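Local coordinates for protein branched-chain alpha-ketoacid decarboxylase (Lactococcus lactis, PDB 2VBF) that probably decarboxylates branched-chain and aromatic alpha-keto acids to aldehydes, using thiamine diphosphate and a magnesium ion as cofactors, at residues V153-T158 / L173-K178; R445-I450 / S530-A535; K505-F510 / D515-K520. All blocks are in the same frame, centred on the assembly; numbering follows the deposited sequence.

Contact 1: V153-T158 / L173-K178; sequences VTAART and LSQLLK
Gln-175 meets Ala-155 and Ala-156 with the root of its chain: CG, anti to the backbone N (chi1 -161°), is set beside the two alanines, and a bend at the next bond (chi2 68°) turns the amide off, leaving the methylenes to touch. The methyl of Ala-156 sits against the start of this chain, with Ala-156 CB 3.9 Å from Gln-175 CB and about as far from CG. Ala-155 comes in from further along, its CB 4.1 Å from Gln-175 CG, and its carbonyl O lies near the same methylene at van der Waals distance. The touch is small, about 106 Å² in all, made by methyl and methylene groups with one carbonyl oxygen beside them, and the short methyls let the backbones approach to 6.7 Å between the CA atoms of Ala-156 and Gln-175. Arg-157 takes no part across the contact; its guanidinium folds back on Thr-154, NE and NH2 both gripping OG1 side-on and in the guanidinium plane, the bond from Arg-157 NE to Thr-154 OG1 being 3.0 Å long with an angle of 159° at its hydrogen. Val-183 of the adjoining strand also packs on Ala-156, and Glu-179 and Lys-181 touch Ala-155. Strand 156-159 forms one margin of a parallel sheet within its chain, and helix 165-179 packs on it before the chain enters strand 183-188, the arrangement of a beta-alpha-beta unit.

Contact 2: R445-I450 / S530-A535; sequences RHLLFI and SVMKEA
Arg-445 supplies the polar half of this contact, its NH1 donating to Ala-535 O at 3.0 Å. The bond is bent, 146° at the hydrogen, and the acceptor lies near the guanidinium edge but somewhat off its plane. CG anti to the backbone N (chi1 -168°) followed by a bend at chi2 carries the guanidinium from the strand to the last turns of helix 525-537, where the carbonyl oxygens probably favour a positive charge. NE donates to Asn-471 O, and NH2 makes a weak bond to Asp-538 O, so three backbone oxygens surround the group, and the bonds from NE and NH1 limit its rotation. A methionine here would probably leave Ala-535 O without this donor and cut the tie between strand and helix end. The two segments belong to the alpha/beta fold of the C-terminal thiamine diphosphate-binding domain, in which helix 525-537 packs over the parallel sheet with strand 445-451 in its interior. Apolar packing lies deeper: Leu-447 CD2 meets the terminal methyl of Met-532, CE, at 4.2 Å, the flexible thioether reaching across to the strand. Ala-535 rests on Ile-473 and Tyr-543 of neighbouring strands, while Phe-475 takes the flank of Met-532 and lies nearly parallel to the ring of Phe-449.

Contact 3: K505-F510 / D515-K520; sequences KLPETF and DRVVSK
Pro-507 lays its ring against Val-517 and Ser-519, two residues whose side chains leave the same face of strand 517-522. The apolar part is the pair Pro-507 and Val-517: ring atom CB lies 3.7 Å from Val-517 CG1, with CG almost as near, and the two side chains cross at about a right angle. The methyl CG1 is set anti to the backbone N of Val-517 (chi1 -172°), which directs this branch at the ring. Trp-544 of the adjacent strand touches Pro-507, Val-517 and Ser-519 alike, and Ala-512 of the connecting loop packs on the first two, closing a small hydrophobic cluster.

The second kind of contact is mixed. Ser-519 OG lies against the tip of the same ring, 3.5 Å from Pro-507 CG, with CB and CD a little farther, as van der Waals packing. The hydroxyl finds a polar partner in a water 3.2 Å from Ser-519 OG, which also accepts from Glu-508 N at 3.0 Å. That amide sits in the first turn of helix 506-509, where the helix itself provides no acceptor, so the water both satisfies it and bridges helix to strand. Proline suits this turn for a related reason, since its missing N-H costs no helical bond.

Residues of the short helix and its end that do not touch the strand meet the second subunit: Thr-509 OG1 hydrogen-bonds Thr-509 OG1 of that subunit, and the ring of Phe-510 meets Trp-501 of the same neighbour. Strand 517-522 is the outermost within this chain of the parallel sheet in the C-terminal thiamine diphosphate-binding domain, and the contact seats an interface helix on that sheet's margin.

Contacts 2 and 3 are neighbours on one parallel sheet, about 14 Å apart from centre to centre, with contact 3 nested inside the loop closed by contact 2. They touch directly: Lys-520 NZ forms a salt bridge with Glu-534 OE2 at 3.0 Å, and Val-531 packs on the lysine's chain. Contact 1 belongs to a separate sheet across the centre of the chain, its centre about 37 Å from that of contact 2 and about 40 Å from that of contact 3. None of the three lies at the cofactor, but strand 445-451 of contact 2 leads to Asp-452, a magnesium ligand together with Asn-479 and Gly-481. In this enzyme family the cofactor is held between subunits.

Contact 1: V153-T158 / L173-K178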
loop_
_atom_site.group_PDB
_atom_site.type_symbol
_atom_site.label_atom_id
_atom_site.label_comp_id
_atom_site.label_asym_id
_atom_site.label_seq_id
_atom_site.Cartn_x
_atom_site.Cartn_y
_atom_site.Cartn_z
ATOM N N VAL A 153 -7.796 3.364 13.485
ATOM C CA VAL A 153 -8.296 2.285 12.655
ATOM C C VAL A 153 -8.200 0.912 13.354
ATOM O O VAL A 153 -8.260 -0.141 12.714
ATOM C CB VAL A 153 -7.568 2.274 11.268
ATOM C CG1 VAL A 153 -7.892 3.543 10.492
ATOM C CG2 VAL A 153 -6.051 2.103 11.437
ATOM N N THR A 154 -8.084 0.924 14.681
ATOM C CA THR A 154 -8.102 -0.312 15.450
ATOM C C THR A 154 -8.954 -0.155 16.712
ATOM O O THR A 154 -8.999 0.910 17.311
ATOM C CB THR A 154 -6.659 -0.735 15.870
ATOM O OG1 THR A 154 -5.998 0.372 16.492
ATOM C CG2 THR A 154 -5.811 -1.232 14.656
ATOM N N ALA A 155 -9.662 -1.217 17.089
ATOM C CA ALA A 155 -10.448 -1.213 18.324
ATOM C C ALA A 155 -9.562 -1.385 19.550
ATOM O O ALA A 155 -9.913 -0.944 20.653
ATOM C CB ALA A 155 -11.469 -2.304 18.286
ATOM N N ALA A 156 -8.441 -2.071 19.366
ATOM C CA ALA A 156 -7.486 -2.294 20.435
ATOM C C ALA A 156 -6.125 -2.588 19.830
ATOM O O ALA A 156 -6.030 -3.070 18.698
ATOM C CB ALA A 156 -7.937 -3.470 21.311
ATOM N N ARG A 157 -5.079 -2.306 20.597
ATOM C CA ARG A 157 -3.709 -2.507 20.147
ATOM C C ARG A 157 -2.796 -2.798 21.324
ATOM O O ARG A 157 -3.045 -2.311 22.431
ATOM C CB ARG A 157 -3.227 -1.278 19.383
ATOM C CG ARG A 157 -3.039 -0.021 20.208
ATOM C CD ARG A 157 -3.282 1.225 19.373
ATOM N NE ARG A 157 -4.673 1.255 18.983
ATOM C CZ ARG A 157 -5.679 1.635 19.769
ATOM N NH1 ARG A 157 -5.476 2.094 21.003
ATOM N NH2 ARG A 157 -6.911 1.581 19.303
ATOM N N THR A 158 -1.750 -3.587 21.088
ATOM C CA THR A 158 -0.812 -3.933 22.152
ATOM C C THR A 158 0.616 -4.118 21.651
ATOM O O THR A 158 0.829 -4.626 20.548
ATOM C CB THR A 158 -1.265 -5.220 22.907
ATOM O OG1 THR A 158 -0.399 -5.473 24.038
ATOM C CG2 THR A 158 -1.262 -6.436 21.987
ATOM N N LEU A 173 -7.961 -9.711 21.706
ATOM C CA LEU A 173 -8.828 -10.646 21.002
ATOM C C LEU A 173 -10.233 -10.681 21.597
ATOM O O LEU A 173 -11.203 -10.930 20.890
ATOM C CB LEU A 173 -8.214 -12.050 20.955
ATOM C CG LEU A 173 -6.877 -12.161 20.214
ATOM C CD1 LEU A 173 -6.362 -13.585 20.227
ATOM C CD2 LEU A 173 -6.990 -11.669 18.773
ATOM N N SER A 174 -10.339 -10.441 22.906
ATOM C CA SER A 174 -11.650 -10.277 23.532
ATOM C C SER A 174 -12.347 -9.043 22.955
ATOM O O SER A 174 -13.554 -9.086 22.690
ATOM C CB SER A 174 -11.518 -10.176 25.056
ATOM O OG SER A 174 -11.151 -11.434 25.600
ATOM N N GLN A 175 -11.589 -7.969 22.725
ATOM C CA GLN A 175 -12.128 -6.775 22.054
ATOM C C GLN A 175 -12.529 -7.085 20.608
ATOM O O GLN A 175 -13.549 -6.597 20.130
ATOM C CB GLN A 175 -11.153 -5.603 22.108
ATOM C CG GLN A 175 -11.792 -4.238 21.866
ATOM C CD GLN A 175 -12.742 -3.780 22.978
ATOM O OE1 GLN A 175 -12.926 -4.462 24.013
ATOM N NE2 GLN A 175 -13.322 -2.610 22.792
ATOM N N LEU A 176 -11.747 -7.911 19.910
ATOM C CA LEU A 176 -12.157 -8.365 18.575
ATOM C C LEU A 176 -13.522 -9.059 18.639
ATOM O O LEU A 176 -14.416 -8.775 17.847
ATOM C CB LEU A 176 -11.103 -9.279 17.956
ATOM C CG LEU A 176 -11.458 -9.802 16.561
ATOM C CD1 LEU A 176 -10.287 -9.653 15.612
ATOM C CD2 LEU A 176 -11.959 -11.237 16.603
ATOM N N LEU A 177 -13.688 -9.943 19.613
ATOM C CA LEU A 177 -14.997 -10.638 19.814
ATOM C C LEU A 177 -16.145 -9.683 20.153
ATOM O O LEU A 177 -17.257 -9.840 19.638
ATOM C CB LEU A 177 -14.858 -11.729 20.877
ATOM C CG LEU A 177 -14.071 -12.947 20.392
ATOM C CD1 LEU A 177 -13.725 -13.875 21.552
ATOM C CD2 LEU A 177 -14.845 -13.689 19.308
ATOM N N LYS A 178 -15.869 -8.684 20.985
ATOM C CA LYS A 178 -16.905 -7.765 21.464
ATOM C C LYS A 178 -17.440 -6.864 20.351
ATOM O O LYS A 178 -18.656 -6.679 20.234
ATOM C CB LYS A 178 -16.363 -6.898 22.602
ATOM C CG LYS A 178 -17.393 -5.971 23.275
ATOM C CD LYS A 178 -16.762 -4.619 23.634
ATOM C CE LYS A 178 -17.736 -3.682 24.351
ATOM N NZ LYS A 178 -18.033 -4.129 25.746
#

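Contact 2: R445-I450 / S530-A535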
loop_
_atom_site.group_PDB
_atom_site.type_symbol
_atom_site.label_atom_id
_atom_site.label_comp_id
_atom_site.label_asym_id
_atom_site.label_seq_id
_atom_site.Cartn_x
_atom_site.Cartn_y
_atom_site.Cartn_z
ATOM N N ARG A 445 -18.604 -21.227 -4.467
ATOM C CA ARG A 445 -17.897 -20.798 -5.683
ATOM C C ARG A 445 -17.947 -19.281 -5.773
ATOM O O ARG A 445 -19.020 -18.697 -5.840
ATOM C CB ARG A 445 -18.505 -21.402 -6.957
ATOM C CG ARG A 445 -17.651 -21.227 -8.245
ATOM C CD ARG A 445 -16.772 -22.433 -8.466
ATOM N NE ARG A 445 -15.724 -22.279 -9.479
ATOM C CZ ARG A 445 -15.762 -22.783 -10.714
ATOM N NH1 ARG A 445 -16.837 -23.430 -11.160
ATOM N NH2 ARG A 445 -14.721 -22.625 -11.524
ATOM N N HIS A 446 -16.770 -18.668 -5.812
ATOM C CA HIS A 446 -16.648 -17.226 -5.930
ATOM C C HIS A 446 -16.583 -16.758 -7.374
ATOM O O HIS A 446 -15.793 -17.283 -8.181
ATOM C CB HIS A 446 -15.440 -16.727 -5.145
ATOM C CG HIS A 446 -15.664 -16.720 -3.667
ATOM N ND1 HIS A 446 -16.067 -17.848 -2.976
ATOM C CD2 HIS A 446 -15.548 -15.733 -2.747
ATOM C CE1 HIS A 446 -16.184 -17.550 -1.691
ATOM N NE2 HIS A 446 -15.891 -16.269 -1.528
ATOM N N LEU A 447 -17.424 -15.776 -7.665
ATOM C CA LEU A 447 -17.457 -15.071 -8.928
ATOM C C LEU A 447 -17.038 -13.626 -8.658
ATOM O O LEU A 447 -17.713 -12.913 -7.913
ATOM C CB LEU A 447 -18.868 -15.103 -9.513
ATOM C CG LEU A 447 -19.293 -16.408 -10.211
ATOM C CD1 LEU A 447 -19.396 -17.583 -9.245
ATOM C CD2 LEU A 447 -20.601 -16.187 -10.924
ATOM N N LEU A 448 -15.903 -13.226 -9.238
ATOM C CA LEU A 448 -15.358 -11.867 -9.108
ATOM C C LEU A 448 -15.614 -11.027 -10.347
ATOM O O LEU A 448 -15.316 -11.455 -11.455
ATOM C CB LEU A 448 -13.847 -11.924 -8.879
ATOM C CG LEU A 448 -13.087 -10.592 -8.853
ATOM C CD1 LEU A 448 -13.568 -9.725 -7.675
ATOM C CD2 LEU A 448 -11.593 -10.820 -8.797
ATOM N N PHE A 449 -16.125 -9.822 -10.125
ATOM C CA PHE A 449 -16.251 -8.818 -11.154
ATOM C C PHE A 449 -15.407 -7.626 -10.739
ATOM O O PHE A 449 -15.728 -6.937 -9.762
ATOM C CB PHE A 449 -17.709 -8.423 -11.332
ATOM C CG PHE A 449 -18.583 -9.583 -11.752
ATOM C CD1 PHE A 449 -18.734 -9.900 -13.093
ATOM C CD2 PHE A 449 -19.193 -10.382 -10.806
ATOM C CE1 PHE A 449 -19.507 -10.981 -13.483
ATOM C CE2 PHE A 449 -19.971 -11.464 -11.193
ATOM C CZ PHE A 449 -20.124 -11.761 -12.533
ATOM N N ILE A 450 -14.325 -7.413 -11.479
ATOM C CA ILE A 450 -13.372 -6.344 -11.202
ATOM C C ILE A 450 -13.029 -5.595 -12.494
ATOM O O ILE A 450 -12.894 -6.202 -13.558
ATOM C CB ILE A 450 -12.106 -6.895 -10.498
ATOM C CG1 ILE A 450 -11.187 -5.746 -10.060
ATOM C CG2 ILE A 450 -11.342 -7.901 -11.382
ATOM C CD1 ILE A 450 -10.080 -6.196 -9.099
ATOM N N SER A 530 -21.798 -18.777 -23.081
ATOM C CA SER A 530 -21.012 -19.998 -23.319
ATOM C C SER A 530 -19.917 -20.175 -22.269
ATOM O O SER A 530 -19.808 -21.227 -21.644
ATOM C CB SER A 530 -20.390 -19.990 -24.726
ATOM O OG SER A 530 -19.570 -21.138 -24.958
ATOM N N VAL A 531 -19.126 -19.126 -22.065
ATOM C CA VAL A 531 -18.009 -19.182 -21.125
ATOM C C VAL A 531 -18.482 -19.270 -19.672
ATOM O O VAL A 531 -17.893 -19.986 -18.868
ATOM C CB VAL A 531 -17.069 -17.966 -21.281
ATOM C CG1 VAL A 531 -15.991 -18.003 -20.221
ATOM C CG2 VAL A 531 -16.447 -17.939 -22.682
ATOM N N MET A 532 -19.535 -18.541 -19.331
ATOM C CA MET A 532 -20.086 -18.609 -17.982
ATOM C C MET A 532 -20.537 -20.029 -17.630
ATOM O O MET A 532 -20.236 -20.525 -16.553
ATOM C CB MET A 532 -21.252 -17.638 -17.822
ATOM C CG MET A 532 -22.060 -17.865 -16.567
ATOM S SD MET A 532 -21.172 -17.427 -15.070
ATOM C CE MET A 532 -21.845 -15.782 -14.922
ATOM N N LYS A 533 -21.267 -20.671 -18.541
ATOM C CA LYS A 533 -21.752 -22.036 -18.310
ATOM C C LYS A 533 -20.596 -23.026 -18.225
ATOM O O LYS A 533 -20.586 -23.922 -17.370
ATOM C CB LYS A 533 -22.699 -22.449 -19.438
ATOM C CG LYS A 533 -24.023 -21.726 -19.420
ATOM C CD LYS A 533 -24.890 -22.202 -20.569
ATOM C CE LYS A 533 -26.329 -21.750 -20.407
ATOM N NZ LYS A 533 -27.191 -22.246 -21.534
ATOM N N GLU A 534 -19.633 -22.855 -19.125
ATOM C CA GLU A 534 -18.401 -23.642 -19.163
ATOM C C GLU A 534 -17.692 -23.525 -17.814
ATOM O O GLU A 534 -17.343 -24.536 -17.192
ATOM C CB GLU A 534 -17.519 -23.115 -20.308
ATOM C CG GLU A 534 -16.179 -23.808 -20.539
ATOM C CD GLU A 534 -15.303 -23.061 -21.554
ATOM O OE1 GLU A 534 -15.763 -22.037 -22.109
ATOM O OE2 GLU A 534 -14.156 -23.495 -21.789
ATOM N N ALA A 535 -17.501 -22.286 -17.364
ATOM C CA ALA A 535 -16.842 -22.007 -16.075
ATOM C C ALA A 535 -17.593 -22.649 -14.907
ATOM O O ALA A 535 -16.996 -23.387 -14.110
ATOM C CB ALA A 535 -16.713 -20.491 -15.858
#

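Contact 3: K505-F510 / D515-K520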
loop_
_atom_site.group_PDB
_atom_site.type_symbol
_atom_site.label_atom_id
_atom_site.label_comp_id
_atom_site.label_asym_id
_atom_site.label_seq_id
_atom_site.Cartn_x
_atom_site.Cartn_y
_atom_site.Cartn_z
ATOM N N LYS A 505 -3.973 -12.803 -20.818
ATOM C CA LYS A 505 -2.678 -13.471 -20.812
ATOM C C LYS A 505 -1.957 -13.411 -19.461
ATOM O O LYS A 505 -0.881 -13.991 -19.305
ATOM C CB LYS A 505 -1.787 -12.870 -21.905
ATOM C CG LYS A 505 -2.381 -12.911 -23.311
ATOM C CD LYS A 505 -2.828 -14.303 -23.737
ATOM C CE LYS A 505 -3.447 -14.256 -25.132
ATOM N NZ LYS A 505 -3.865 -15.609 -25.604
ATOM N N LEU A 506 -2.550 -12.743 -18.471
ATOM C CA LEU A 506 -1.927 -12.656 -17.152
ATOM C C LEU A 506 -1.642 -14.017 -16.480
ATOM O O LEU A 506 -0.520 -14.255 -16.021
ATOM C CB LEU A 506 -2.737 -11.714 -16.233
ATOM C CG LEU A 506 -2.592 -10.227 -16.591
ATOM C CD1 LEU A 506 -3.693 -9.396 -15.926
ATOM C CD2 LEU A 506 -1.183 -9.684 -16.224
ATOM N N PRO A 507 -2.653 -14.907 -16.384
ATOM C CA PRO A 507 -2.361 -16.180 -15.710
ATOM C C PRO A 507 -1.166 -16.934 -16.304
ATOM O O PRO A 507 -0.311 -17.404 -15.563
ATOM C CB PRO A 507 -3.670 -16.964 -15.851
ATOM C CG PRO A 507 -4.738 -15.882 -15.996
ATOM C CD PRO A 507 -4.063 -14.814 -16.811
ATOM N N GLU A 508 -1.086 -17.025 -17.628
ATOM C CA GLU A 508 0.051 -17.691 -18.280
ATOM C C GLU A 508 1.373 -17.033 -17.883
ATOM O O GLU A 508 2.347 -17.708 -17.540
ATOM C CB GLU A 508 -0.108 -17.635 -19.803
ATOM C CG GLU A 508 1.017 -18.281 -20.576
ATOM C CD GLU A 508 0.844 -18.130 -22.083
ATOM O OE1 GLU A 508 0.545 -17.005 -22.546
ATOM O OE2 GLU A 508 1.023 -19.137 -22.803
ATOM N N THR A 509 1.397 -15.704 -17.942
ATOM C CA THR A 509 2.609 -14.950 -17.642
ATOM C C THR A 509 3.019 -15.107 -16.169
ATOM O O THR A 509 4.205 -15.105 -15.851
ATOM C CB THR A 509 2.431 -13.472 -18.035
ATOM O OG1 THR A 509 2.289 -13.388 -19.456
ATOM C CG2 THR A 509 3.617 -12.620 -17.599
ATOM N N PHE A 510 2.032 -15.296 -15.295
ATOM C CA PHE A 510 2.267 -15.463 -13.863
ATOM C C PHE A 510 2.458 -16.933 -13.456
ATOM O O PHE A 510 2.494 -17.249 -12.257
ATOM C CB PHE A 510 1.129 -14.800 -13.065
ATOM C CG PHE A 510 1.233 -13.297 -12.985
ATOM C CD1 PHE A 510 1.261 -12.515 -14.128
ATOM C CD2 PHE A 510 1.288 -12.658 -11.753
ATOM C CE1 PHE A 510 1.351 -11.125 -14.050
ATOM C CE2 PHE A 510 1.385 -11.279 -11.680
ATOM C CZ PHE A 510 1.418 -10.511 -12.829
ATOM N N ASP A 515 -4.255 -26.541 -17.299
ATOM C CA ASP A 515 -4.947 -27.448 -16.374
ATOM C C ASP A 515 -5.264 -26.793 -15.013
ATOM O O ASP A 515 -5.872 -27.422 -14.146
ATOM C CB ASP A 515 -4.152 -28.742 -16.167
ATOM C CG ASP A 515 -2.826 -28.517 -15.478
ATOM O OD1 ASP A 515 -2.025 -27.705 -15.983
ATOM O OD2 ASP A 515 -2.571 -29.167 -14.440
ATOM N N ARG A 516 -4.846 -25.543 -14.835
ATOM C CA ARG A 516 -5.090 -24.793 -13.590
ATOM C C ARG A 516 -6.029 -23.614 -13.859
ATOM O O ARG A 516 -7.071 -23.464 -13.212
ATOM C CB ARG A 516 -3.753 -24.303 -13.012
ATOM C CG ARG A 516 -3.852 -23.358 -11.803
ATOM C CD ARG A 516 -3.856 -24.100 -10.471
ATOM N NE ARG A 516 -4.912 -25.115 -10.419
ATOM C CZ ARG A 516 -6.182 -24.901 -10.082
ATOM N NH1 ARG A 516 -6.627 -23.694 -9.743
ATOM N NH2 ARG A 516 -7.033 -25.918 -10.086
ATOM N N VAL A 517 -5.650 -22.781 -14.819
ATOM C CA VAL A 517 -6.445 -21.616 -15.210
ATOM C C VAL A 517 -6.857 -21.683 -16.673
ATOM O O VAL A 517 -6.009 -21.910 -17.545
ATOM C CB VAL A 517 -5.671 -20.298 -15.007
ATOM C CG1 VAL A 517 -6.602 -19.101 -15.237
ATOM C CG2 VAL A 517 -5.052 -20.259 -13.614
ATOM N N VAL A 518 -8.145 -21.475 -16.924
ATOM C CA VAL A 518 -8.677 -21.306 -18.274
ATOM C C VAL A 518 -8.927 -19.819 -18.533
ATOM O O VAL A 518 -9.733 -19.174 -17.834
ATOM C CB VAL A 518 -9.989 -22.075 -18.460
ATOM C CG1 VAL A 518 -10.512 -21.886 -19.875
ATOM C CG2 VAL A 518 -9.784 -23.559 -18.144
ATOM N N SER A 519 -8.253 -19.284 -19.547
ATOM C CA SER A 519 -8.371 -17.865 -19.890
ATOM C C SER A 519 -9.147 -17.646 -21.183
ATOM O O SER A 519 -9.003 -18.415 -22.137
ATOM C CB SER A 519 -6.984 -17.234 -19.977
ATOM O OG SER A 519 -6.305 -17.386 -18.733
ATOM N N LYS A 520 -9.953 -16.583 -21.201
ATOM C CA LYS A 520 -10.887 -16.287 -22.281
ATOM C C LYS A 520 -10.964 -14.795 -22.558
ATOM O O LYS A 520 -10.776 -13.996 -21.650
ATOM C CB LYS A 520 -12.306 -16.730 -21.904
ATOM C CG LYS A 520 -12.469 -18.168 -21.499
ATOM C CD LYS A 520 -12.380 -19.093 -22.690
ATOM C CE LYS A 520 -12.805 -20.501 -22.311
ATOM N NZ LYS A 520 -12.745 -21.407 -23.486
HETATM O O HOH W 1 -3.263 -16.685 -19.626
#